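Local coordinates for protein beta-mannosidase (Trichoderma harzianum, PDB 4CVU) that probably hydrolyses beta-mannosidic linkages, releasing mannose from the non-reducing ends of its substrates, as a fungal enzyme of glycoside hydrolase family 2, at residues W38-E43 / W87-K92; I103-V108 / Y137-A142. One frame throughout, in Å; residues are numbered along the deposited sequence.

Contact 1 (W38-E43 / W87-K92); sequences WTVTNE and WTYTSK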
ATOM      1  N   TRP A  38       2.863  29.456 -10.451  1.00 46.42           N
ATOM      2  CA  TRP A  38       1.430  29.136 -10.336  1.00 46.08           C
ATOM      3  C   TRP A  38       0.983  28.661  -8.937  1.00 45.08           C
ATOM      4  O   TRP A  38       1.683  27.888  -8.266  1.00 44.81           O
ATOM      5  CB  TRP A  38       1.056  28.054 -11.383  1.00 44.92           C
ATOM      6  CG  TRP A  38       1.180  28.570 -12.777  1.00 44.42           C
ATOM      7  CD1 TRP A  38       2.254  28.446 -13.594  1.00 43.58           C
ATOM      8  CD2 TRP A  38       0.206  29.322 -13.497  1.00 43.29           C
ATOM      9  NE1 TRP A  38       2.012  29.065 -14.773  1.00 44.89           N
ATOM     10  CE2 TRP A  38       0.770  29.640 -14.739  1.00 44.00           C
ATOM     11  CE3 TRP A  38      -1.090  29.769 -13.205  1.00 44.44           C
ATOM     12  CZ2 TRP A  38       0.081  30.368 -15.720  1.00 44.43           C
ATOM     13  CZ3 TRP A  38      -1.771  30.508 -14.166  1.00 44.15           C
ATOM     14  CH2 TRP A  38      -1.184  30.791 -15.419  1.00 43.89           C
ATOM     15  N   THR A  39      -0.209  29.083  -8.543  1.00 44.83           N
ATOM     16  CA  THR A  39      -0.884  28.606  -7.355  1.00 46.00           C
ATOM     17  C   THR A  39      -2.243  28.043  -7.740  1.00 46.71           C
ATOM     18  O   THR A  39      -2.941  28.598  -8.589  1.00 50.13           O
ATOM     19  CB  THR A  39      -1.072  29.726  -6.318  1.00 47.87           C
ATOM     20  OG1 THR A  39       0.205  30.242  -5.955  1.00 49.46           O
ATOM     21  CG2 THR A  39      -1.739  29.211  -5.051  1.00 48.42           C
ATOM     22  N   VAL A  40      -2.627  26.934  -7.119  1.00 45.69           N
ATOM     23  CA  VAL A  40      -3.922  26.302  -7.405  1.00 44.26           C
ATOM     24  C   VAL A  40      -4.821  26.390  -6.192  1.00 44.62           C
ATOM     25  O   VAL A  40      -4.407  26.008  -5.093  1.00 44.25           O
ATOM     26  CB  VAL A  40      -3.750  24.835  -7.786  1.00 45.03           C
ATOM     27  CG1 VAL A  40      -5.106  24.133  -7.915  1.00 44.64           C
ATOM     28  CG2 VAL A  40      -2.965  24.741  -9.104  1.00 45.22           C
ATOM     29  N   THR A  41      -6.046  26.873  -6.403  1.00 42.87           N
ATOM     30  CA  THR A  41      -7.032  27.007  -5.332  1.00 45.79           C
ATOM     31  C   THR A  41      -8.324  26.306  -5.729  1.00 45.84           C
ATOM     32  O   THR A  41      -8.671  26.275  -6.903  1.00 44.64           O
ATOM     33  CB  THR A  41      -7.390  28.476  -5.025  1.00 46.11           C
ATOM     34  OG1 THR A  41      -7.679  29.159  -6.247  1.00 46.37           O
ATOM     35  CG2 THR A  41      -6.232  29.189  -4.304  1.00 48.11           C
ATOM     36  N   ASN A  42      -9.036  25.785  -4.735  1.00 45.02           N
ATOM     37  CA  ASN A  42     -10.282  25.100  -4.987  1.00 45.21           C
ATOM     38  C   ASN A  42     -11.434  26.086  -5.064  1.00 49.03           C
ATOM     39  O   ASN A  42     -11.224  27.301  -5.132  1.00 48.30           O
ATOM     40  CB  ASN A  42     -10.499  24.010  -3.942  1.00 46.15           C
ATOM     41  CG  ASN A  42     -10.885  24.549  -2.582  1.00 45.76           C
ATOM     42  OD1 ASN A  42     -10.322  25.538  -2.093  1.00 44.28           O
ATOM     43  ND2 ASN A  42     -11.809  23.839  -1.925  1.00 46.27           N
ATOM     44  N   GLU A  43     -12.658  25.575  -5.092  1.00 49.18           N
ATOM     45  CA  GLU A  43     -13.835  26.426  -5.186  1.00 49.82           C
ATOM     46  C   GLU A  43     -14.233  27.079  -3.859  1.00 51.20           C
ATOM     47  O   GLU A  43     -14.741  28.197  -3.851  1.00 52.16           O
ATOM     48  CB  GLU A  43     -15.013  25.600  -5.723  1.00 49.40           C
ATOM     49  CG  GLU A  43     -16.233  26.428  -6.047  1.00 50.25           C
ATOM     50  CD  GLU A  43     -17.305  25.641  -6.790  1.00 50.64           C
ATOM     51  OE1 GLU A  43     -17.008  24.613  -7.463  1.00 45.78           O
ATOM     52  OE2 GLU A  43     -18.463  26.064  -6.704  1.00 49.82           O
ATOM     53  N   TRP A  87     -11.460  24.402 -10.024  1.00 42.85           N
ATOM     54  CA  TRP A  87     -10.070  24.626  -9.641  1.00 42.53           C
ATOM     55  C   TRP A  87      -9.522  25.782 -10.438  1.00 41.91           C
ATOM     56  O   TRP A  87      -9.654  25.824 -11.634  1.00 42.53           O
ATOM     57  CB  TRP A  87      -9.215  23.347  -9.880  1.00 41.20           C
ATOM     58  CG  TRP A  87      -9.678  22.279  -8.982  1.00 41.19           C
ATOM     59  CD1 TRP A  87     -10.689  21.391  -9.235  1.00 39.98           C
ATOM     60  CD2 TRP A  87      -9.261  22.057  -7.637  1.00 39.50           C
ATOM     61  NE1 TRP A  87     -10.900  20.604  -8.138  1.00 40.55           N
ATOM     62  CE2 TRP A  87     -10.038  20.992  -7.137  1.00 40.68           C
ATOM     63  CE3 TRP A  87      -8.294  22.644  -6.810  1.00 40.63           C
ATOM     64  CZ2 TRP A  87      -9.878  20.483  -5.836  1.00 39.74           C
ATOM     65  CZ3 TRP A  87      -8.112  22.137  -5.533  1.00 39.18           C
ATOM     66  CH2 TRP A  87      -8.904  21.058  -5.055  1.00 40.45           C
ATOM     67  N   THR A  88      -8.857  26.706  -9.773  1.00 42.96           N
ATOM     68  CA  THR A  88      -8.347  27.867 -10.450  1.00 43.30           C
ATOM     69  C   THR A  88      -6.836  27.893 -10.377  1.00 44.95           C
ATOM     70  O   THR A  88      -6.250  27.793  -9.267  1.00 45.67           O
ATOM     71  CB  THR A  88      -8.971  29.169  -9.869  1.00 44.36           C
ATOM     72  OG1 THR A  88     -10.381  29.178 -10.137  1.00 43.69           O
ATOM     73  CG2 THR A  88      -8.324  30.406 -10.454  1.00 44.27           C
ATOM     74  N   TYR A  89      -6.223  28.026 -11.555  1.00 44.83           N
ATOM     75  CA  TYR A  89      -4.765  28.212 -11.712  1.00 46.07           C
ATOM     76  C   TYR A  89      -4.464  29.714 -11.797  1.00 49.01           C
ATOM     77  O   TYR A  89      -4.923  30.389 -12.719  1.00 49.78           O
ATOM     78  CB  TYR A  89      -4.278  27.492 -12.978  1.00 46.58           C
ATOM     79  CG  TYR A  89      -4.055  25.993 -12.766  1.00 45.40           C
ATOM     80  CD1 TYR A  89      -5.126  25.125 -12.593  1.00 43.50           C
ATOM     81  CD2 TYR A  89      -2.770  25.465 -12.742  1.00 44.62           C
ATOM     82  CE1 TYR A  89      -4.915  23.774 -12.375  1.00 43.86           C
ATOM     83  CE2 TYR A  89      -2.550  24.124 -12.558  1.00 43.65           C
ATOM     84  CZ  TYR A  89      -3.616  23.268 -12.363  1.00 44.91           C
ATOM     85  OH  TYR A  89      -3.362  21.909 -12.136  1.00 41.39           O
ATOM     86  N   THR A  90      -3.700  30.241 -10.843  1.00 50.06           N
ATOM     87  CA  THR A  90      -3.418  31.685 -10.789  1.00 51.71           C
ATOM     88  C   THR A  90      -1.925  31.930 -10.778  1.00 52.48           C
ATOM     89  O   THR A  90      -1.222  31.342  -9.961  1.00 50.94           O
ATOM     90  CB  THR A  90      -4.004  32.289  -9.503  1.00 51.46           C
ATOM     91  OG1 THR A  90      -5.407  32.036  -9.492  1.00 52.67           O
ATOM     92  CG2 THR A  90      -3.739  33.803  -9.419  1.00 51.92           C
ATOM     93  N   SER A  91      -1.458  32.818 -11.661  1.00 53.47           N
ATOM     94  CA  SER A  91      -0.044  33.230 -11.669  1.00 52.42           C
ATOM     95  C   SER A  91       0.258  34.313 -10.663  1.00 53.96           C
ATOM     96  O   SER A  91      -0.636  35.009 -10.194  1.00 56.55           O
ATOM     97  CB  SER A  91       0.392  33.747 -13.050  1.00 52.40           C
ATOM     98  OG  SER A  91       0.021  35.105 -13.248  1.00 50.41           O
ATOM     99  N   LYS A  92       1.539  34.459 -10.355  1.00 55.89           N
ATOM    100  CA  LYS A  92       2.033  35.648  -9.711  1.00 59.19           C
ATOM    101  C   LYS A  92       2.029  36.737 -10.790  1.00 59.86           C
ATOM    102  O   LYS A  92       2.003  36.423 -11.990  1.00 61.58           O
ATOM    103  CB  LYS A  92       3.452  35.450  -9.194  1.00 56.73           C
ATOM    104  CG  LYS A  92       3.588  34.373  -8.146  1.00 60.10           C
ATOM    105  CD  LYS A  92       2.793  34.702  -6.895  1.00 62.03           C
ATOM    106  CE  LYS A  92       3.395  34.025  -5.678  1.00 63.45           C
ATOM    107  NZ  LYS A  92       2.577  34.308  -4.472  1.00 63.51           N
TER
HETATM  108  O   HOH W   1      -5.272  30.066  -7.390  1.00 48.16           O
HETATM  109  O   HOH W   2       0.528  32.138  -8.039  1.00 55.87           O
HETATM  110  O   HOH W   3     -11.709  27.484  -8.258  1.00 49.46           O
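Three aromatic rings each receive a carbon from the partner segment over one face: S91 CB stands above the six-membered ring of W38, V40 CG2 above the centre of Y89, and N42 CB above the rim of the W87 six-membered ring. At its edge, near the ring plane, W38 brings CZ3 to 3.5 Å from Y89 O. The CH-pi contacts of W38 with S91 and of Y89 with V40 lie on one side of an antiparallel strand pair in the galactose-binding domain-like beta-sandwich, where 38-41 runs between 48-51 and 87-91; that of W87 with N42 lies at its end. The closest of the three to its ring centre is V40 CG2, 3.6 Å from the Y89 centroid. V40 divides its two methyls: CG1, anti to the backbone N (chi1 173°), rests 3.7 Å from W87 CE3, which leaves CG2 for the tyrosine. W87 also donates NE1 to I82 O and packs on A57 and L61 of helix 57-63. Replacing W87 by an alanine would probably leave V40 CG1 and N42 CB facing a gap and I82 O without its indole donor. Between the two strands run four nearly straight backbone hydrogen bonds, among them T88 N to T41 O at 2.9 Å. The other side of the pair carries T39, T41, T88 and T90, and over it one water donates to T39 O and bonds to T90 OG1 and, at 2.8 Å, to T41 OG1.

Contact 2 (I103-V108 / Y137-A142); sequences IATWLV and YDVSSA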
ATOM      1  N   ILE A 103       2.402  47.501 -29.706  1.00 78.55           N
ATOM      2  CA  ILE A 103       2.630  46.067 -29.477  1.00 75.17           C
ATOM      3  C   ILE A 103       1.328  45.294 -29.232  1.00 69.52           C
ATOM      4  O   ILE A 103       0.452  45.754 -28.517  1.00 69.92           O
ATOM      5  CB  ILE A 103       3.634  45.892 -28.315  1.00 72.61           C
ATOM      6  CG1 ILE A 103       5.055  46.020 -28.864  1.00 71.91           C
ATOM      7  CG2 ILE A 103       3.459  44.554 -27.608  1.00 75.68           C
ATOM      8  CD1 ILE A 103       6.090  46.363 -27.824  1.00 73.44           C
ATOM      9  N   ALA A 104       1.208  44.126 -29.850  1.00 65.93           N
ATOM     10  CA  ALA A 104       0.062  43.252 -29.629  1.00 63.71           C
ATOM     11  C   ALA A 104       0.483  42.120 -28.673  1.00 62.87           C
ATOM     12  O   ALA A 104       1.491  41.449 -28.910  1.00 59.89           O
ATOM     13  CB  ALA A 104      -0.443  42.673 -30.938  1.00 60.55           C
ATOM     14  N   THR A 105      -0.299  41.921 -27.610  1.00 60.78           N
ATOM     15  CA  THR A 105      -0.019  40.890 -26.617  1.00 57.95           C
ATOM     16  C   THR A 105      -1.085  39.813 -26.706  1.00 57.26           C
ATOM     17  O   THR A 105      -2.258  40.089 -26.477  1.00 55.48           O
ATOM     18  CB  THR A 105      -0.010  41.483 -25.197  1.00 59.85           C
ATOM     19  OG1 THR A 105       0.963  42.538 -25.113  1.00 62.38           O
ATOM     20  CG2 THR A 105       0.344  40.419 -24.146  1.00 57.55           C
ATOM     21  N   TRP A 106      -0.654  38.582 -27.012  1.00 57.08           N
ATOM     22  CA  TRP A 106      -1.545  37.429 -27.130  1.00 55.49           C
ATOM     23  C   TRP A 106      -1.282  36.364 -26.055  1.00 52.98           C
ATOM     24  O   TRP A 106      -0.146  36.140 -25.648  1.00 51.14           O
ATOM     25  CB  TRP A 106      -1.371  36.772 -28.504  1.00 54.46           C
ATOM     26  CG  TRP A 106      -1.851  37.608 -29.642  1.00 55.45           C
ATOM     27  CD1 TRP A 106      -1.138  38.570 -30.313  1.00 57.64           C
ATOM     28  CD2 TRP A 106      -3.142  37.563 -30.259  1.00 53.64           C
ATOM     29  NE1 TRP A 106      -1.907  39.124 -31.310  1.00 55.07           N
ATOM     30  CE2 TRP A 106      -3.143  38.529 -31.299  1.00 57.83           C
ATOM     31  CE3 TRP A 106      -4.299  36.814 -30.030  1.00 53.05           C
ATOM     32  CZ2 TRP A 106      -4.264  38.755 -32.112  1.00 55.47           C
ATOM     33  CZ3 TRP A 106      -5.400  37.015 -30.827  1.00 55.22           C
ATOM     34  CH2 TRP A 106      -5.388  38.004 -31.864  1.00 57.24           C
ATOM     35  N   LEU A 107      -2.357  35.722 -25.613  1.00 52.20           N
ATOM     36  CA  LEU A 107      -2.263  34.456 -24.882  1.00 51.82           C
ATOM     37  C   LEU A 107      -2.446  33.343 -25.898  1.00 50.51           C
ATOM     38  O   LEU A 107      -3.418  33.338 -26.657  1.00 49.17           O
ATOM     39  CB  LEU A 107      -3.351  34.351 -23.809  1.00 50.93           C
ATOM     40  CG  LEU A 107      -3.407  35.457 -22.760  1.00 51.77           C
ATOM     41  CD1 LEU A 107      -4.565  35.237 -21.801  1.00 51.77           C
ATOM     42  CD2 LEU A 107      -2.097  35.533 -22.006  1.00 51.72           C
ATOM     43  N   VAL A 108      -1.518  32.399 -25.913  1.00 51.18           N
ATOM     44  CA  VAL A 108      -1.654  31.222 -26.767  1.00 50.50           C
ATOM     45  C   VAL A 108      -1.639  29.974 -25.895  1.00 47.28           C
ATOM     46  O   VAL A 108      -0.670  29.727 -25.191  1.00 45.30           O
ATOM     47  CB  VAL A 108      -0.550  31.141 -27.839  1.00 50.72           C
ATOM     48  CG1 VAL A 108      -0.790  29.946 -28.750  1.00 49.96           C
ATOM     49  CG2 VAL A 108      -0.519  32.424 -28.682  1.00 52.71           C
ATOM     50  N   TYR A 137      -5.984  34.618 -27.391  1.00 53.37           N
ATOM     51  CA  TYR A 137      -6.754  35.769 -26.955  1.00 54.09           C
ATOM     52  C   TYR A 137      -5.876  37.009 -26.954  1.00 54.88           C
ATOM     53  O   TYR A 137      -4.756  36.985 -26.469  1.00 54.49           O
ATOM     54  CB  TYR A 137      -7.322  35.528 -25.556  1.00 53.99           C
ATOM     55  CG  TYR A 137      -8.176  34.280 -25.439  1.00 53.33           C
ATOM     56  CD1 TYR A 137      -9.424  34.224 -26.042  1.00 52.61           C
ATOM     57  CD2 TYR A 137      -7.738  33.160 -24.718  1.00 52.06           C
ATOM     58  CE1 TYR A 137     -10.222  33.101 -25.960  1.00 51.50           C
ATOM     59  CE2 TYR A 137      -8.534  32.028 -24.616  1.00 51.68           C
ATOM     60  CZ  TYR A 137      -9.767  31.993 -25.250  1.00 52.52           C
ATOM     61  OH  TYR A 137     -10.564  30.881 -25.167  1.00 51.46           O
ATOM     62  N   ASP A 138      -6.396  38.092 -27.526  1.00 57.17           N
ATOM     63  CA  ASP A 138      -5.688  39.369 -27.565  1.00 58.79           C
ATOM     64  C   ASP A 138      -5.939  40.106 -26.250  1.00 56.55           C
ATOM     65  O   ASP A 138      -7.050  40.549 -25.995  1.00 59.72           O
ATOM     66  CB  ASP A 138      -6.170  40.194 -28.765  1.00 58.91           C
ATOM     67  CG  ASP A 138      -5.278  41.410 -29.052  1.00 63.43           C
ATOM     68  OD1 ASP A 138      -4.640  41.957 -28.114  1.00 58.72           O
ATOM     69  OD2 ASP A 138      -5.231  41.815 -30.244  1.00 62.64           O
ATOM     70  N   VAL A 139      -4.905  40.232 -25.425  1.00 56.88           N
ATOM     71  CA  VAL A 139      -5.031  40.898 -24.114  1.00 59.37           C
ATOM     72  C   VAL A 139      -4.399  42.299 -24.076  1.00 60.60           C
ATOM     73  O   VAL A 139      -4.134  42.839 -22.987  1.00 58.33           O
ATOM     74  CB  VAL A 139      -4.461  40.047 -22.941  1.00 59.87           C
ATOM     75  CG1 VAL A 139      -5.212  38.729 -22.827  1.00 58.68           C
ATOM     76  CG2 VAL A 139      -2.963  39.807 -23.096  1.00 59.18           C
ATOM     77  N   SER A 140      -4.198  42.900 -25.245  1.00 59.51           N
ATOM     78  CA  SER A 140      -3.513  44.191 -25.316  1.00 61.98           C
ATOM     79  C   SER A 140      -4.175  45.250 -24.444  1.00 61.87           C
ATOM     80  O   SER A 140      -3.489  45.981 -23.721  1.00 63.97           O
ATOM     81  CB  SER A 140      -3.435  44.672 -26.766  1.00 61.89           C
ATOM     82  OG  SER A 140      -2.510  43.881 -27.489  1.00 61.89           O
ATOM     83  N   SER A 141      -5.504  45.314 -24.500  1.00 61.63           N
ATOM     84  CA  SER A 141      -6.257  46.353 -23.787  1.00 64.36           C
ATOM     85  C   SER A 141      -6.346  46.081 -22.279  1.00 63.12           C
ATOM     86  O   SER A 141      -6.325  46.995 -21.477  1.00 60.69           O
ATOM     87  CB  SER A 141      -7.658  46.543 -24.403  1.00 65.65           C
ATOM     88  OG  SER A 141      -8.503  45.428 -24.180  1.00 65.12           O
ATOM     89  N   ALA A 142      -6.435  44.811 -21.887  1.00 65.11           N
ATOM     90  CA  ALA A 142      -6.384  44.458 -20.466  1.00 61.59           C
ATOM     91  C   ALA A 142      -5.037  44.881 -19.880  1.00 61.02           C
ATOM     92  O   ALA A 142      -4.979  45.472 -18.811  1.00 62.33           O
ATOM     93  CB  ALA A 142      -6.603  42.970 -20.284  1.00 62.51           C
TER
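L107 and Y137 form an antiparallel hydrogen-bonded pair, with L107 N to Y137 O at 2.8 Å; W106 and D138 form the next, non-hydrogen-bonded pair, and just beyond it V139 N still bonds T105 O before the second segment turns off into helix 140-145. At that turn a side chain takes over from the backbone: S140 OG accepts T105 N at 3.0 Å in a nearly straight bond (169°). With CG anti to the backbone N (chi1 -168°), the D138 carboxylate turns toward S140. S140 OG donates to the syn lone pair of D138 OD1 at 2.9 Å, while S140 N meets that oxygen nearly along its C-O bond, closing an Asx turn as the helix begins. D138 CB sits over one face of W106, 3.8 Å from the centroid of the six-membered ring. The carboxylate is tilted 38° from the indole plane, with D138 OD2 3.7 Å from W106 CZ2. On the side of L107 the touching groups are apolar. V139 CG1 touches L107 CD1 as the two side chains cross at about a right angle, and V139 CG2 meets T105 CG2, while T105 OG1 turns to Q219 NE2. V118 packs on L107 and F120 on V139, both from strand 116-120. The relay from T105 N through S140 OG to D138 OD1 implies a serine hydroxyl fixed in rotation and a carboxylate whose negative charge is probably eased by two donors at the helix's N-terminal end.

Overall arrangement
Both contacts belong to the same galactose-binding domain-like sandwich but to different sheets, and the chain passes from one to the other as strand 87-91 is followed by strand 103-109. Contact 1 joins two inner strands of a six-stranded sheet and is largely buried, its aromatic side shielded in part by helix 57-63 and its threonine side holding waters. Contact 2 lies in the four-stranded sheet, where 135-138 is an outermost strand within the chain, and is more exposed. Contact 1 has three CH-pi contacts and contact 2 one; at the second, a serine hydroxyl, held by an aspartate, takes over from the backbone where the helix starts. Their centres are 21 Å apart.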